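Local coordinates for YkuI protein (Bacillus subtilis, PDB 2BAS) that binds the second messenger cyclic di-GMP through its EAL domain and is probably a phosphodiesterase that cleaves it, at residues 186-190 against 191-195; 220-223 against 224-228; 253-257 against 258-262. All coordinates share one frame; numbering follows the deposited sequence.

Overall arrangement
All three interactions are local turns in the EAL domain, a TIM-barrel-like fold, and follow one another along the chain. Interaction 1 ends helix 185-191 and leads into strand 195-199; interaction 2 ends helix 211-226 before strand 229-233; interaction 3 follows strand 249-252. These three strands lie side by side and parallel, in chain order, in the barrel sheet. The first two interactions have centres 9 Å apart and touch, with Ile-188 against Leu-222 and Ile-226, and Pro-193 against Ala-228, so two neighbouring helix-to-strand turns of the barrel pack together. Both also reach the second subunit. Interaction 3 lies 28 Å and 27 Å away, centre to centre, and touches neither.

Interaction 1 (186-190 against 191-195); sequences DRIAL and LSPDL
Ser-192 closes the last turn of helix 185-191 by gripping two successive carbonyls. Its backbone N donates to Ile-188 O at 2.6 Å, nearly in line with the C=O bond, and its OG donates to Ala-189 O at 2.9 Å, arriving 27° out of the carbonyl plane. The hydroxyl reaches that oxygen because chi1 (-90°) places OG beside the residue's own backbone N and opposite its carbonyl carbon. One residue earlier, Leu-191 N keeps the regular helical bond to Arg-187 O at 3.2 Å. Ser-192 then turns to positive phi and the helix stops. Pro-193 follows, and having no N-H it cannot extend the bonding; its CD instead makes an apolar contact with Ile-188 CG2 at 4.2 Å. An alanine in place of Ser-192 lacks the hydroxyl and would probably leave Ala-189 O without its side-chain donor, weakening the closure of the helix end. Further out, Leu-191 packs on Tyr-160 of helix 156-167 and on Val-175 of strand 172-178, which Pro-193 also touches, while Ala-189 meets Val-215 of the second subunit. The chemistry is that of a helix C-terminus: the serine backbone still serves Ile-188 O, its hydroxyl stands in at Ala-189 O for the N-H that Pro-193, four residues on, lacks, and proline sends the chain onward to strand 195-199.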
loop_
_atom_site.group_PDB
_atom_site.type_symbol
_atom_site.label_atom_id
_atom_site.label_comp_id
_atom_site.label_asym_id
_atom_site.label_seq_id
_atom_site.Cartn_x
_atom_site.Cartn_y
_atom_site.Cartn_z
ATOM N N ASP A 186 -7.594 4.629 3.023
ATOM C CA ASP A 186 -9.022 4.889 2.817
ATOM C C ASP A 186 -9.261 6.333 2.392
ATOM O O ASP A 186 -10.164 6.609 1.606
ATOM C CB ASP A 186 -9.834 4.598 4.098
ATOM C CG ASP A 186 -10.295 3.135 4.214
ATOM O OD1 ASP A 186 -11.518 2.915 4.347
ATOM O OD2 ASP A 186 -9.458 2.204 4.191
ATOM N N ARG A 187 -8.432 7.237 2.900
ATOM C CA ARG A 187 -8.654 8.674 2.743
ATOM C C ARG A 187 -8.044 9.279 1.493
ATOM O O ARG A 187 -8.659 10.140 0.839
ATOM C CB ARG A 187 -8.197 9.407 4.002
ATOM C CG ARG A 187 -9.174 9.206 5.140
ATOM C CD ARG A 187 -8.666 9.725 6.450
ATOM N NE ARG A 187 -9.791 10.023 7.332
ATOM C CZ ARG A 187 -10.062 11.229 7.820
ATOM N NH1 ARG A 187 -9.268 12.263 7.548
ATOM N NH2 ARG A 187 -11.115 11.391 8.613
ATOM N N ILE A 188 -6.865 8.817 1.190
ATOM C CA ILE A 188 -6.184 9.177 -0.057
ATOM C C ILE A 188 -7.055 8.816 -1.271
ATOM O O ILE A 188 -7.289 9.646 -2.159
ATOM C CB ILE A 188 -4.851 8.419 -0.162
ATOM C CG1 ILE A 188 -3.830 8.871 0.896
ATOM C CG2 ILE A 188 -4.170 8.604 -1.525
ATOM C CD1 ILE A 188 -2.620 7.938 1.019
ATOM N N ALA A 189 -7.517 7.581 -1.269
ATOM C CA ALA A 189 -8.344 7.031 -2.361
ATOM C C ALA A 189 -9.671 7.797 -2.528
ATOM O O ALA A 189 -10.107 8.078 -3.652
ATOM C CB ALA A 189 -8.674 5.563 -2.090
ATOM N N LEU A 190 -10.296 8.124 -1.411
ATOM C CA LEU A 190 -11.591 8.847 -1.412
ATOM C C LEU A 190 -11.429 10.247 -2.069
ATOM O O LEU A 190 -12.267 10.685 -2.859
ATOM C CB LEU A 190 -12.100 8.998 0.038
ATOM C CG LEU A 190 -13.527 9.578 0.162
ATOM C CD1 LEU A 190 -14.596 8.773 -0.592
ATOM C CD2 LEU A 190 -14.013 9.637 1.615
ATOM N N LEU A 191 -10.344 10.923 -1.736
ATOM C CA LEU A 191 -10.041 12.284 -2.267
ATOM C C LEU A 191 -9.464 12.146 -3.685
ATOM O O LEU A 191 -9.833 12.877 -4.614
ATOM C CB LEU A 191 -9.042 12.944 -1.292
ATOM C CG LEU A 191 -8.463 14.321 -1.688
ATOM C CD1 LEU A 191 -9.506 15.360 -2.133
ATOM C CD2 LEU A 191 -7.717 14.967 -0.515
ATOM N N SER A 192 -8.574 11.202 -3.825
ATOM C CA SER A 192 -7.926 10.933 -5.106
ATOM C C SER A 192 -7.195 12.191 -5.580
ATOM O O SER A 192 -7.506 12.753 -6.641
ATOM C CB SER A 192 -8.977 10.534 -6.150
ATOM O OG SER A 192 -9.172 9.127 -6.132
ATOM N N PRO A 193 -6.220 12.640 -4.767
ATOM C CA PRO A 193 -5.600 13.920 -5.086
ATOM C C PRO A 193 -4.630 13.782 -6.250
ATOM O O PRO A 193 -4.211 12.678 -6.583
ATOM C CB PRO A 193 -4.863 14.293 -3.793
ATOM C CG PRO A 193 -4.590 12.967 -3.110
ATOM C CD PRO A 193 -5.625 11.995 -3.579
ATOM N N ASP A 194 -4.290 14.909 -6.863
ATOM C CA ASP A 194 -3.368 14.950 -7.990
ATOM C C ASP A 194 -1.912 14.754 -7.539
ATOM O O ASP A 194 -1.070 14.343 -8.321
ATOM C CB ASP A 194 -3.539 16.284 -8.716
ATOM C CG ASP A 194 -4.984 16.541 -9.131
ATOM O OD1 ASP A 194 -5.525 15.766 -9.949
ATOM O OD2 ASP A 194 -5.588 17.516 -8.642
ATOM N N LEU A 195 -1.629 15.031 -6.269
ATOM C CA LEU A 195 -0.269 14.955 -5.750
ATOM C C LEU A 195 -0.198 14.504 -4.293
ATOM O O LEU A 195 -1.022 14.892 -3.467
ATOM C CB LEU A 195 0.411 16.319 -5.878
ATOM C CG LEU A 195 1.276 16.614 -7.096
ATOM C CD1 LEU A 195 0.809 17.879 -7.797
ATOM C CD2 LEU A 195 2.730 16.737 -6.695
#

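Interaction 2 (220-223 against 224-228); sequences SLLA and RKIGA
Ala-223 O takes two backbone bonds at the end of helix 211-226, from Gly-227 N at 2.9 Å and from Ala-228 N at 3.1 Å. The second spans six residues, and with the meeting of Ala-223 CB and Ala-228 CB at 4.3 Å it gives the turn two features of a Schellman motif. Glycine suits position 227 because at its backbone angles a CB would press on the carbonyl oxygen of Ile-226. Upstream, regular helical bonds run from Lys-225 N to Leu-221 O at 3.1 Å and from Ile-226 N to Leu-222 O at 3.0 Å. One turn apart along the helix, Leu-222 CD1 meets Ile-226 CG2 at 4.0 Å, the two side chains crossing obliquely. In Ile-226, chi1 of 64° sets CG1 between the backbone N and the carbonyl carbon, leaving CG2 beside the N, where it can meet the leucine. This pair faces helix 185-191, and the small alanines lie close to Leu-196 of strand 195-199, while Leu-221 and Leu-222 also touch the second subunit. There Arg-224 makes a salt bridge to Asp-391 and a cation-pi contact with Tyr-393, and Lys-225 a cation-pi contact with Tyr-217, all of that subunit. Backbone bonds thus close the helix, aliphatic groups serve both barrel and dimer interface, and the two cations link the subunits.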
loop_
_atom_site.group_PDB
_atom_site.type_symbol
_atom_site.label_atom_id
_atom_site.label_comp_id
_atom_site.label_asym_id
_atom_site.label_seq_id
_atom_site.Cartn_x
_atom_site.Cartn_y
_atom_site.Cartn_z
ATOM N N SER A 220 2.929 4.135 -2.396
ATOM C CA SER A 220 3.456 4.291 -3.748
ATOM C C SER A 220 2.586 3.535 -4.774
ATOM O O SER A 220 2.250 4.075 -5.832
ATOM C CB SER A 220 4.897 3.773 -3.769
ATOM O OG SER A 220 5.590 4.117 -4.950
ATOM N N LEU A 221 2.220 2.294 -4.439
ATOM C CA LEU A 221 1.387 1.448 -5.299
ATOM C C LEU A 221 0.011 2.026 -5.524
ATOM O O LEU A 221 -0.430 2.154 -6.667
ATOM C CB LEU A 221 1.194 0.052 -4.697
ATOM C CG LEU A 221 2.373 -0.909 -4.583
ATOM C CD1 LEU A 221 1.834 -2.219 -4.039
ATOM C CD2 LEU A 221 3.118 -1.109 -5.911
ATOM N N LEU A 222 -0.674 2.333 -4.423
ATOM C CA LEU A 222 -1.998 2.934 -4.464
ATOM C C LEU A 222 -1.980 4.175 -5.347
ATOM O O LEU A 222 -2.941 4.419 -6.095
ATOM C CB LEU A 222 -2.481 3.273 -3.048
ATOM C CG LEU A 222 -3.772 4.080 -2.850
ATOM C CD1 LEU A 222 -4.972 3.356 -3.433
ATOM C CD2 LEU A 222 -4.011 4.352 -1.384
ATOM N N ALA A 223 -0.882 4.930 -5.271
ATOM C CA ALA A 223 -0.735 6.175 -6.028
ATOM C C ALA A 223 -0.619 5.904 -7.517
ATOM O O ALA A 223 -1.144 6.661 -8.337
ATOM C CB ALA A 223 0.464 6.966 -5.545
ATOM N N ARG A 224 0.058 4.823 -7.879
ATOM C CA ARG A 224 0.196 4.498 -9.288
ATOM C C ARG A 224 -1.174 4.128 -9.836
ATOM O O ARG A 224 -1.535 4.524 -10.951
ATOM C CB ARG A 224 1.169 3.342 -9.488
ATOM C CG ARG A 224 1.960 3.445 -10.775
ATOM C CD ARG A 224 2.943 2.305 -10.904
ATOM N NE ARG A 224 2.322 1.083 -11.401
ATOM C CZ ARG A 224 2.312 0.726 -12.679
ATOM N NH1 ARG A 224 2.879 1.511 -13.588
ATOM N NH2 ARG A 224 1.729 -0.406 -13.048
ATOM N N LYS A 225 -1.934 3.377 -9.035
ATOM C CA LYS A 225 -3.279 2.946 -9.419
ATOM C C LYS A 225 -4.286 4.089 -9.602
ATOM O O LYS A 225 -5.076 4.057 -10.540
ATOM C CB LYS A 225 -3.831 1.860 -8.479
ATOM C CG LYS A 225 -3.789 0.451 -9.088
ATOM C CD LYS A 225 -2.542 -0.326 -8.696
ATOM C CE LYS A 225 -2.195 -1.462 -9.667
ATOM N NZ LYS A 225 -3.253 -2.482 -9.925
ATOM N N ILE A 226 -4.231 5.098 -8.734
ATOM C CA ILE A 226 -5.234 6.181 -8.735
ATOM C C ILE A 226 -4.795 7.461 -9.445
ATOM O O ILE A 226 -5.602 8.358 -9.660
ATOM C CB ILE A 226 -5.716 6.546 -7.295
ATOM C CG1 ILE A 226 -4.554 7.104 -6.450
ATOM C CG2 ILE A 226 -6.391 5.344 -6.627
ATOM C CD1 ILE A 226 -4.984 7.932 -5.267
ATOM N N GLY A 227 -3.514 7.553 -9.786
ATOM C CA GLY A 227 -3.007 8.671 -10.576
ATOM C C GLY A 227 -2.540 9.873 -9.785
ATOM O O GLY A 227 -2.681 11.010 -10.229
ATOM N N ALA A 228 -1.985 9.633 -8.608
ATOM C CA ALA A 228 -1.396 10.715 -7.833
ATOM C C ALA A 228 0.112 10.633 -8.035
ATOM O O ALA A 228 0.704 9.565 -7.838
ATOM C CB ALA A 228 -1.753 10.590 -6.351
#

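Interaction 3 (253-257 against 258-262); sequences QGYYL and VSPSE
Gly-254 and Val-258 close a single alpha-turn, and this is the tight side of the contact. Val-258 N donates to Gly-254 O at 2.9 Å, lying nearly on the carbonyl axis, although the bond is bent at the hydrogen (142°). A water completes the closure, accepting from Gly-254 N at 3.3 Å and donating to Val-258 O at 3.2 Å; that same Val-258 O also receives Gln-43 NE2. Glycine suits the start of the turn, since its backbone angles would jam a CB against the carbonyl oxygen of Gln-253. That glutamine hydrogen-bonds Glu-57 and Gln-43 through NE2 and Lys-197 through OE1; Glu-57 probably belongs to the EAL signature, so the turn lies beside that part of the barrel. The branched Val-258 packs on Phe-46, Leu-265 and Leu-270, and the buried Leu-257 also rests on Phe-46. The other side is looser and more open to solvent. There chi1 of -66° places CG of exposed Tyr-255 beside the backbone N, so that CE1 comes obliquely to within 4.1 Å of Pro-260 CD, and Ser-259 CB lies at the ring edge, 4.3 Å from CD1. One backbone bond and a water bridge therefore carry the polar closure, against mere van der Waals contact on the open side.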
loop_
_atom_site.group_PDB
_atom_site.type_symbol
_atom_site.label_atom_id
_atom_site.label_comp_id
_atom_site.label_asym_id
_atom_site.label_seq_id
_atom_site.Cartn_x
_atom_site.Cartn_y
_atom_site.Cartn_z
ATOM N N GLN A 253 12.184 18.311 -4.144
ATOM C CA GLN A 253 12.372 19.608 -3.498
ATOM C C GLN A 253 13.218 19.482 -2.232
ATOM O O GLN A 253 13.024 18.547 -1.454
ATOM C CB GLN A 253 11.001 20.174 -3.133
ATOM C CG GLN A 253 10.991 21.563 -2.516
ATOM C CD GLN A 253 9.604 21.969 -2.070
ATOM O OE1 GLN A 253 8.630 21.264 -2.328
ATOM N NE2 GLN A 253 9.503 23.111 -1.400
ATOM N N GLY A 254 14.139 20.423 -2.027
ATOM C CA GLY A 254 14.958 20.478 -0.816
ATOM C C GLY A 254 16.260 21.275 -0.900
ATOM O O GLY A 254 16.685 21.708 -1.987
ATOM N N TYR A 255 16.898 21.458 0.260
ATOM C CA TYR A 255 18.206 22.121 0.350
ATOM C C TYR A 255 19.226 21.503 -0.598
ATOM O O TYR A 255 19.983 22.226 -1.247
ATOM C CB TYR A 255 18.762 22.088 1.781
ATOM C CG TYR A 255 17.953 22.882 2.777
ATOM C CD1 TYR A 255 17.850 24.274 2.675
ATOM C CD2 TYR A 255 17.301 22.250 3.836
ATOM C CE1 TYR A 255 17.098 25.016 3.595
ATOM C CE2 TYR A 255 16.542 22.987 4.765
ATOM C CZ TYR A 255 16.445 24.364 4.636
ATOM O OH TYR A 255 15.704 25.092 5.549
ATOM N N TYR A 256 19.239 20.172 -0.678
ATOM C CA TYR A 256 20.200 19.461 -1.521
ATOM C C TYR A 256 20.109 19.920 -2.967
ATOM O O TYR A 256 21.131 20.084 -3.627
ATOM C CB TYR A 256 20.038 17.934 -1.430
ATOM C CG TYR A 256 21.121 17.182 -2.177
ATOM C CD1 TYR A 256 22.415 17.091 -1.658
ATOM C CD2 TYR A 256 20.861 16.584 -3.407
ATOM C CE1 TYR A 256 23.416 16.422 -2.341
ATOM C CE2 TYR A 256 21.858 15.905 -4.100
ATOM C CZ TYR A 256 23.134 15.830 -3.560
ATOM O OH TYR A 256 24.130 15.162 -4.235
ATOM N N LEU A 257 18.887 20.143 -3.443
ATOM C CA LEU A 257 18.676 20.619 -4.801
ATOM C C LEU A 257 18.905 22.124 -4.897
ATOM O O LEU A 257 19.884 22.557 -5.501
ATOM C CB LEU A 257 17.289 20.238 -5.313
ATOM C CG LEU A 257 16.996 18.739 -5.367
ATOM C CD1 LEU A 257 15.565 18.513 -5.744
ATOM C CD2 LEU A 257 17.916 18.024 -6.340
ATOM N N VAL A 258 18.014 22.909 -4.293
ATOM C CA VAL A 258 18.108 24.373 -4.296
ATOM C C VAL A 258 17.398 24.961 -3.076
ATOM O O VAL A 258 16.221 24.704 -2.851
ATOM C CB VAL A 258 17.521 25.001 -5.599
ATOM C CG1 VAL A 258 17.387 26.498 -5.466
ATOM C CG2 VAL A 258 18.402 24.706 -6.799
ATOM N N SER A 259 18.132 25.748 -2.293
ATOM C CA SER A 259 17.581 26.460 -1.131
ATOM C C SER A 259 16.537 27.534 -1.533
ATOM O O SER A 259 16.450 27.908 -2.703
ATOM C CB SER A 259 18.713 27.172 -0.358
ATOM O OG SER A 259 19.287 28.190 -1.166
ATOM N N PRO A 260 15.711 28.004 -0.579
ATOM C CA PRO A 260 14.758 29.058 -0.946
ATOM C C PRO A 260 15.409 30.421 -1.200
ATOM O O PRO A 260 16.270 30.851 -0.432
ATOM C CB PRO A 260 13.827 29.143 0.278
ATOM C CG PRO A 260 14.091 27.894 1.070
ATOM C CD PRO A 260 15.537 27.588 0.822
ATOM N N SER A 261 14.998 31.083 -2.278
ATOM C CA SER A 261 15.434 32.448 -2.553
ATOM C C SER A 261 14.258 33.329 -2.958
ATOM O O SER A 261 13.135 32.852 -3.127
ATOM C CB SER A 261 16.546 32.496 -3.615
ATOM O OG SER A 261 16.042 32.251 -4.917
ATOM N N GLU A 262 14.538 34.618 -3.106
ATOM C CA GLU A 262 13.530 35.607 -3.436
ATOM C C GLU A 262 13.316 35.760 -4.939
ATOM O O GLU A 262 12.420 36.499 -5.368
ATOM C CB GLU A 262 13.901 36.960 -2.814
ATOM C CG GLU A 262 15.270 37.528 -3.232
ATOM C CD GLU A 262 16.447 37.038 -2.378
ATOM O OE1 GLU A 262 16.552 35.815 -2.094
ATOM O OE2 GLU A 262 17.285 37.896 -2.005
HETATM O O HOH W 1 14.145 22.784 -4.309
#